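Replicative DNA helicase (Helicobacter pylori, PDB 3GXV) probably unwinds duplex DNA at the replication fork as a hexameric, ATP-driven helicase, its N-terminal domain being involved in interactions with primase. Local coordinates at residues B[50-55]-B[60-65]; B[16-21]-B[43-48]. One frame throughout, in Å; residues are numbered along the deposited sequence.

Contact 1 (B[50-55]-B[60-65])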
ATOM      1  N   GLU B  50      -4.476  -4.494 -12.722  1.00 15.37           N
ATOM      2  CA  GLU B  50      -5.431  -3.453 -13.057  1.00 15.64           C
ATOM      3  C   GLU B  50      -5.890  -2.707 -11.811  1.00 16.40           C
ATOM      4  O   GLU B  50      -5.818  -1.478 -11.746  1.00 15.61           O
ATOM      5  CB  GLU B  50      -6.625  -4.106 -13.746  1.00 17.61           C
ATOM      6  CG  GLU B  50      -7.501  -3.219 -14.616  1.00 19.99           C
ATOM      7  CD  GLU B  50      -8.675  -4.012 -15.167  1.00 22.36           C
ATOM      8  OE1 GLU B  50      -9.645  -4.229 -14.412  1.00 24.65           O
ATOM      9  OE2 GLU B  50      -8.613  -4.452 -16.338  1.00 23.09           O
ATOM     10  N   ILE B  51      -6.367  -3.455 -10.818  1.00 18.17           N
ATOM     11  CA  ILE B  51      -6.836  -2.851  -9.578  1.00 18.18           C
ATOM     12  C   ILE B  51      -5.690  -2.110  -8.896  1.00 19.92           C
ATOM     13  O   ILE B  51      -5.898  -1.068  -8.267  1.00 22.46           O
ATOM     14  CB  ILE B  51      -7.410  -3.913  -8.613  1.00 14.36           C
ATOM     15  CG1 ILE B  51      -8.662  -4.559  -9.223  1.00 10.24           C
ATOM     16  CG2 ILE B  51      -7.761  -3.265  -7.284  1.00 10.57           C
ATOM     17  CD1 ILE B  51      -9.076  -5.876  -8.557  1.00  7.14           C
ATOM     18  N   ALA B  52      -4.479  -2.639  -9.035  1.00 16.64           N
ATOM     19  CA  ALA B  52      -3.314  -2.019  -8.422  1.00 19.20           C
ATOM     20  C   ALA B  52      -3.032  -0.685  -9.096  1.00 18.43           C
ATOM     21  O   ALA B  52      -2.811   0.321  -8.425  1.00 17.49           O
ATOM     22  CB  ALA B  52      -2.097  -2.942  -8.530  1.00 15.68           C
ATOM     23  N   LEU B  53      -3.046  -0.683 -10.428  1.00 21.99           N
ATOM     24  CA  LEU B  53      -2.810   0.539 -11.194  1.00 22.91           C
ATOM     25  C   LEU B  53      -3.796   1.603 -10.738  1.00 20.99           C
ATOM     26  O   LEU B  53      -3.429   2.762 -10.568  1.00 20.71           O
ATOM     27  CB  LEU B  53      -2.995   0.284 -12.693  1.00 21.32           C
ATOM     28  CG  LEU B  53      -2.010  -0.683 -13.356  1.00 22.95           C
ATOM     29  CD1 LEU B  53      -2.387  -0.852 -14.831  1.00 18.93           C
ATOM     30  CD2 LEU B  53      -0.580  -0.166 -13.210  1.00 20.14           C
ATOM     31  N   LYS B  54      -5.049   1.195 -10.547  1.00 21.65           N
ATOM     32  CA  LYS B  54      -6.098   2.110 -10.100  1.00 22.59           C
ATOM     33  C   LYS B  54      -5.841   2.614  -8.673  1.00 22.13           C
ATOM     34  O   LYS B  54      -5.990   3.802  -8.401  1.00 20.91           O
ATOM     35  CB  LYS B  54      -7.472   1.432 -10.184  1.00 20.27           C
ATOM     36  CG  LYS B  54      -8.585   2.187  -9.472  1.00 20.72           C
ATOM     37  CD  LYS B  54      -9.975   1.794  -9.953  1.00 21.11           C
ATOM     38  CE  LYS B  54     -10.207   0.289  -9.966  1.00 21.56           C
ATOM     39  NZ  LYS B  54      -9.449  -0.396 -11.054  1.00 22.55           N
ATOM     40  N   LEU B  55      -5.440   1.713  -7.778  1.00 19.02           N
ATOM     41  CA  LEU B  55      -5.155   2.082  -6.394  1.00 17.96           C
ATOM     42  C   LEU B  55      -3.982   3.041  -6.263  1.00 20.38           C
ATOM     43  O   LEU B  55      -3.943   3.854  -5.346  1.00 20.85           O
ATOM     44  CB  LEU B  55      -4.856   0.839  -5.553  1.00 12.89           C
ATOM     45  CG  LEU B  55      -6.010  -0.077  -5.155  1.00  7.52           C
ATOM     46  CD1 LEU B  55      -5.466  -1.285  -4.383  1.00  4.39           C
ATOM     47  CD2 LEU B  55      -7.017   0.714  -4.310  1.00  4.61           C
ATOM     48  N   CYS B  60      -3.623   5.203  -2.962  1.00 27.72           N
ATOM     49  CA  CYS B  60      -4.071   4.277  -1.928  1.00 25.64           C
ATOM     50  C   CYS B  60      -3.097   3.107  -1.882  1.00 24.81           C
ATOM     51  O   CYS B  60      -2.651   2.613  -2.920  1.00 27.02           O
ATOM     52  CB  CYS B  60      -5.482   3.753  -2.217  1.00 25.23           C
ATOM     53  SG  CYS B  60      -6.116   2.652  -0.910  1.00 22.07           S
ATOM     54  N   PRO B  61      -2.747   2.649  -0.676  1.00 18.08           N
ATOM     55  CA  PRO B  61      -1.814   1.532  -0.591  1.00 14.37           C
ATOM     56  C   PRO B  61      -2.272   0.322  -1.407  1.00 14.45           C
ATOM     57  O   PRO B  61      -3.462   0.128  -1.641  1.00 13.12           O
ATOM     58  CB  PRO B  61      -1.773   1.238   0.907  1.00 15.61           C
ATOM     59  CG  PRO B  61      -2.023   2.578   1.534  1.00 11.83           C
ATOM     60  CD  PRO B  61      -3.118   3.138   0.667  1.00 17.34           C
ATOM     61  N   ILE B  62      -1.317  -0.479  -1.864  1.00 11.11           N
ATOM     62  CA  ILE B  62      -1.654  -1.684  -2.600  1.00  8.89           C
ATOM     63  C   ILE B  62      -1.365  -2.829  -1.649  1.00  8.62           C
ATOM     64  O   ILE B  62      -0.227  -3.259  -1.519  1.00  7.83           O
ATOM     65  CB  ILE B  62      -0.791  -1.855  -3.851  1.00  8.37           C
ATOM     66  CG1 ILE B  62      -1.149  -0.774  -4.869  1.00  6.54           C
ATOM     67  CG2 ILE B  62      -0.977  -3.264  -4.414  1.00  4.76           C
ATOM     68  CD1 ILE B  62      -0.212  -0.708  -6.074  1.00  7.46           C
ATOM     69  N   ASP B  63      -2.393  -3.305  -0.960  1.00 10.23           N
ATOM     70  CA  ASP B  63      -2.216  -4.398  -0.018  1.00  9.95           C
ATOM     71  C   ASP B  63      -3.404  -5.347  -0.055  1.00  8.41           C
ATOM     72  O   ASP B  63      -4.348  -5.146  -0.821  1.00  8.42           O
ATOM     73  CB  ASP B  63      -2.000  -3.850   1.405  1.00  8.31           C
ATOM     74  CG  ASP B  63      -3.129  -2.929   1.873  1.00  7.53           C
ATOM     75  OD1 ASP B  63      -4.304  -3.317   1.742  1.00  5.89           O
ATOM     76  OD2 ASP B  63      -2.834  -1.827   2.395  1.00  6.41           O
ATOM     77  N   GLU B  64      -3.337  -6.392   0.758  1.00 10.16           N
ATOM     78  CA  GLU B  64      -4.401  -7.378   0.822  1.00 12.83           C
ATOM     79  C   GLU B  64      -5.759  -6.716   1.069  1.00 12.36           C
ATOM     80  O   GLU B  64      -6.741  -7.022   0.379  1.00 11.08           O
ATOM     81  CB  GLU B  64      -4.102  -8.388   1.927  1.00 16.17           C
ATOM     82  CG  GLU B  64      -4.020  -9.821   1.424  1.00 20.52           C
ATOM     83  CD  GLU B  64      -3.645 -10.808   2.506  1.00 22.20           C
ATOM     84  OE1 GLU B  64      -2.595 -10.613   3.151  1.00 23.87           O
ATOM     85  OE2 GLU B  64      -4.395 -11.782   2.707  1.00 23.45           O
ATOM     86  N   ASN B  65      -5.806  -5.807   2.044  1.00 11.94           N
ATOM     87  CA  ASN B  65      -7.042  -5.096   2.390  1.00 10.79           C
ATOM     88  C   ASN B  65      -7.653  -4.356   1.209  1.00  9.28           C
ATOM     89  O   ASN B  65      -8.736  -4.695   0.758  1.00  8.65           O
ATOM     90  CB  ASN B  65      -6.794  -4.113   3.550  1.00  8.42           C
ATOM     91  CG  ASN B  65      -7.937  -3.115   3.745  1.00  7.96           C
ATOM     92  OD1 ASN B  65      -9.101  -3.438   3.530  1.00  7.10           O
ATOM     93  ND2 ASN B  65      -7.601  -1.901   4.174  1.00  4.85           N
TER
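Leu55, near the C-terminal end of helix 43-57, meets the returning chain along both its backbone and its side chain. Its carbonyl oxygen accepts a 2.8 Å hydrogen bond from Cys60 N. The donor sits nearly in line with the C=O bond (167° at the oxygen), while the bond is bent at the hydrogen, with an N-H...O angle of 142°. Beside this bond the isobutyl group spreads over the loop: Leu55 CD2 rests 4.0 Å from both CB and SG of Cys60, and Leu55 CD1 comes to 3.7 Å from the carbonyl oxygen of Pro61. The thiol branch, anti to the backbone N of Cys60 (chi1 -177°), is placed to share that methyl with CB.

Ile62 closes the apolar patch one turn back along the helix. Its CG1 arm passes alongside Leu55 CB at 4.1 Å and ends with CD1 against Ala52, 3.8 Å from CB. Phe66 and Ile67 of helix 64-69 also touch Leu55, and Ile28 of helix 27-32 packs on both Ala52 and Ile62. Just beyond, Asp63 caps helix 64-69 through OD1, and its OD2 is hydrogen-bonded to Tyr41 of the second subunit.

The chemistry is thus a single hydrogen bond between the segments in a largely buried, mostly apolar setting: one backbone bond ties the chain to the helix where it turns back, and dispersion contacts hold the loop against the helix.

Contact 2 (B[16-21]-B[43-48]); sequences IVLSGI and PPNGLF
The side chain of Leu18 reaches from helix 3-23 into the angle between Asn45 and Phe48, which lie three residues apart on helix 43-57. Leu18 and Phe48 run past each other in opposite directions, each heading for the other's helix, so that the leucine lies alongside the aromatic group. Both leucine methyls bear on one ring atom, with CD1 and CD2 of Leu18 each 3.7 Å from Phe48 CD2. The CD1 methyl approaches the ring obliquely, and Leu18 CB also comes within 4.1 Å of Phe48 CE2. An extended first torsion in Phe48, with CG anti to the backbone N (chi1 -173°), carries the ring out along the leucine.

Leu18 CD1 also meets Asn45, 3.7 Å from its CB and 3.5 Å from its backbone O. The leucine methyl therefore sits against a carbonyl as well as hydrocarbon, and no hydrogen bond crosses between the two segments. The Asn45 amide is engaged elsewhere: ND2 bonds to OE1 of Glu14, an earlier residue of helix 3-23, adding a polar link between the same two helices. Ile85 of helix 79-87 touches Leu18, Asn45 and Phe48 alike and so brings a third helix to the cluster.

The helices approach here to 7.7 Å between the CA atoms of Leu18 and Asn45. This buried packing of leucine against phenylalanine joins them near the centre of the chain and is characteristic of the hydrophobic core of an all-helical domain, here the N-terminal domain of a DnaB-like helicase.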
ATOM      1  N   ILE B  16       5.209 -13.475  -8.643  1.00 10.51           N
ATOM      2  CA  ILE B  16       6.369 -12.942  -7.948  1.00 11.35           C
ATOM      3  C   ILE B  16       6.530 -11.454  -8.248  1.00 12.95           C
ATOM      4  O   ILE B  16       6.949 -10.690  -7.402  1.00 13.06           O
ATOM      5  CB  ILE B  16       7.654 -13.685  -8.344  1.00 10.20           C
ATOM      6  CG1 ILE B  16       7.556 -15.158  -7.925  1.00  9.01           C
ATOM      7  CG2 ILE B  16       8.850 -13.008  -7.684  1.00  9.00           C
ATOM      8  CD1 ILE B  16       8.693 -16.044  -8.443  1.00  4.12           C
ATOM      9  N   VAL B  17       6.174 -11.056  -9.462  1.00 13.93           N
ATOM     10  CA  VAL B  17       6.271  -9.667  -9.874  1.00 11.78           C
ATOM     11  C   VAL B  17       5.222  -8.826  -9.163  1.00 12.75           C
ATOM     12  O   VAL B  17       5.519  -7.723  -8.700  1.00  8.80           O
ATOM     13  CB  VAL B  17       6.076  -9.536 -11.393  1.00 11.61           C
ATOM     14  CG1 VAL B  17       6.064  -8.066 -11.805  1.00 13.29           C
ATOM     15  CG2 VAL B  17       7.196 -10.257 -12.113  1.00 13.02           C
ATOM     16  N   LEU B  18       3.999  -9.364  -9.087  1.00 12.05           N
ATOM     17  CA  LEU B  18       2.867  -8.689  -8.447  1.00 12.72           C
ATOM     18  C   LEU B  18       3.087  -8.659  -6.935  1.00 14.54           C
ATOM     19  O   LEU B  18       2.734  -7.690  -6.261  1.00 12.87           O
ATOM     20  CB  LEU B  18       1.548  -9.413  -8.771  1.00 10.98           C
ATOM     21  CG  LEU B  18       0.966  -9.384 -10.199  1.00  9.53           C
ATOM     22  CD1 LEU B  18      -0.314 -10.215 -10.243  1.00  6.92           C
ATOM     23  CD2 LEU B  18       0.662  -7.962 -10.621  1.00  8.17           C
ATOM     24  N   SER B  19       3.657  -9.739  -6.413  1.00 16.85           N
ATOM     25  CA  SER B  19       3.966  -9.833  -4.995  1.00 21.51           C
ATOM     26  C   SER B  19       5.039  -8.800  -4.685  1.00 18.25           C
ATOM     27  O   SER B  19       5.038  -8.213  -3.609  1.00 20.59           O
ATOM     28  CB  SER B  19       4.488 -11.224  -4.639  1.00 22.81           C
ATOM     29  OG  SER B  19       5.077 -11.211  -3.352  1.00 29.31           O
ATOM     30  N   GLY B  20       5.947  -8.585  -5.636  1.00 14.65           N
ATOM     31  CA  GLY B  20       7.007  -7.603  -5.448  1.00 14.25           C
ATOM     32  C   GLY B  20       6.462  -6.183  -5.379  1.00 12.55           C
ATOM     33  O   GLY B  20       6.943  -5.355  -4.608  1.00  8.93           O
ATOM     34  N   ILE B  21       5.451  -5.907  -6.196  1.00 14.25           N
ATOM     35  CA  ILE B  21       4.804  -4.595  -6.240  1.00 16.88           C
ATOM     36  C   ILE B  21       4.091  -4.305  -4.918  1.00 17.14           C
ATOM     37  O   ILE B  21       4.003  -3.149  -4.487  1.00 17.49           O
ATOM     38  CB  ILE B  21       3.771  -4.529  -7.391  1.00 13.82           C
ATOM     39  CG1 ILE B  21       4.500  -4.554  -8.734  1.00 13.84           C
ATOM     40  CG2 ILE B  21       2.880  -3.285  -7.248  1.00 12.78           C
ATOM     41  CD1 ILE B  21       3.580  -4.447  -9.926  1.00  9.86           C
ATOM     42  N   PRO B  43      -5.134 -14.475 -16.641  1.00  3.63           N
ATOM     43  CA  PRO B  43      -6.046 -13.330 -16.533  1.00  3.98           C
ATOM     44  C   PRO B  43      -6.242 -12.718 -15.147  1.00  2.99           C
ATOM     45  O   PRO B  43      -6.280 -11.502 -15.005  1.00  2.44           O
ATOM     46  CB  PRO B  43      -7.349 -13.871 -17.118  1.00  5.54           C
ATOM     47  CG  PRO B  43      -6.868 -14.861 -18.119  1.00  3.93           C
ATOM     48  CD  PRO B  43      -5.784 -15.581 -17.358  1.00  1.00           C
ATOM     49  N   PRO B  44      -6.395 -13.554 -14.111  1.00  7.21           N
ATOM     50  CA  PRO B  44      -6.585 -12.988 -12.766  1.00  6.53           C
ATOM     51  C   PRO B  44      -5.411 -12.113 -12.296  1.00  7.52           C
ATOM     52  O   PRO B  44      -5.581 -11.239 -11.433  1.00  9.14           O
ATOM     53  CB  PRO B  44      -6.780 -14.228 -11.903  1.00  4.31           C
ATOM     54  CG  PRO B  44      -7.502 -15.159 -12.851  1.00  4.10           C
ATOM     55  CD  PRO B  44      -6.692 -15.000 -14.119  1.00  2.94           C
ATOM     56  N   ASN B  45      -4.226 -12.361 -12.851  1.00  4.24           N
ATOM     57  CA  ASN B  45      -3.042 -11.588 -12.491  1.00  3.60           C
ATOM     58  C   ASN B  45      -3.113 -10.231 -13.169  1.00  3.01           C
ATOM     59  O   ASN B  45      -2.658  -9.233 -12.623  1.00  3.82           O
ATOM     60  CB  ASN B  45      -1.761 -12.309 -12.919  1.00  3.78           C
ATOM     61  CG  ASN B  45      -1.480 -13.560 -12.093  1.00  4.73           C
ATOM     62  OD1 ASN B  45      -2.033 -13.747 -11.007  1.00  7.61           O
ATOM     63  ND2 ASN B  45      -0.604 -14.416 -12.601  1.00  6.31           N
ATOM     64  N   GLY B  46      -3.664 -10.206 -14.381  1.00  7.02           N
ATOM     65  CA  GLY B  46      -3.819  -8.952 -15.092  1.00  4.54           C
ATOM     66  C   GLY B  46      -4.873  -8.132 -14.363  1.00  5.34           C
ATOM     67  O   GLY B  46      -4.709  -6.929 -14.142  1.00  6.97           O
ATOM     68  N   LEU B  47      -5.969  -8.781 -13.982  1.00  7.14           N
ATOM     69  CA  LEU B  47      -7.041  -8.100 -13.268  1.00  8.15           C
ATOM     70  C   LEU B  47      -6.462  -7.458 -12.003  1.00  9.79           C
ATOM     71  O   LEU B  47      -6.818  -6.322 -11.646  1.00  4.39           O
ATOM     72  CB  LEU B  47      -8.161  -9.092 -12.911  1.00 13.00           C
ATOM     73  CG  LEU B  47      -9.414  -8.586 -12.171  1.00 15.55           C
ATOM     74  CD1 LEU B  47      -9.807  -7.204 -12.676  1.00 16.95           C
ATOM     75  CD2 LEU B  47     -10.565  -9.579 -12.371  1.00 17.19           C
ATOM     76  N   PHE B  48      -5.573  -8.197 -11.336  1.00  6.23           N
ATOM     77  CA  PHE B  48      -4.907  -7.718 -10.127  1.00  8.66           C
ATOM     78  C   PHE B  48      -4.075  -6.485 -10.489  1.00  9.88           C
ATOM     79  O   PHE B  48      -4.199  -5.446  -9.848  1.00  8.31           O
ATOM     80  CB  PHE B  48      -3.980  -8.793  -9.559  1.00  8.10           C
ATOM     81  CG  PHE B  48      -3.378  -8.438  -8.227  1.00  6.25           C
ATOM     82  CD1 PHE B  48      -4.028  -8.774  -7.054  1.00  5.75           C
ATOM     83  CD2 PHE B  48      -2.147  -7.788  -8.148  1.00  7.32           C
ATOM     84  CE1 PHE B  48      -3.461  -8.468  -5.812  1.00  7.13           C
ATOM     85  CE2 PHE B  48      -1.573  -7.478  -6.917  1.00  4.79           C
ATOM     86  CZ  PHE B  48      -2.229  -7.822  -5.746  1.00  4.00           C
TER

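From the N terminus, helix 3-23 supplies the first half of contact 2. The chain then runs through helix 27-32 and the following loop before helix 43-57 returns to it, closing a loop with 21 residues between the segments. Contact 1 follows in series: farther along the same helix, residues 50-55 meet 60-65 with four residues between, the first two still in helix 43-57. The two closures neither nest nor cross, but helix 43-57 serves both, and their centres lie 11 Å apart. They also touch directly, Ile62 CD1 packing 4.2 Å from Ile21 CG2. Together they tie helix 43-57 to helix 3-23 and to the loop leading into helix 64-69, with Ile28 touching Ala52, Ile62 and Ile21.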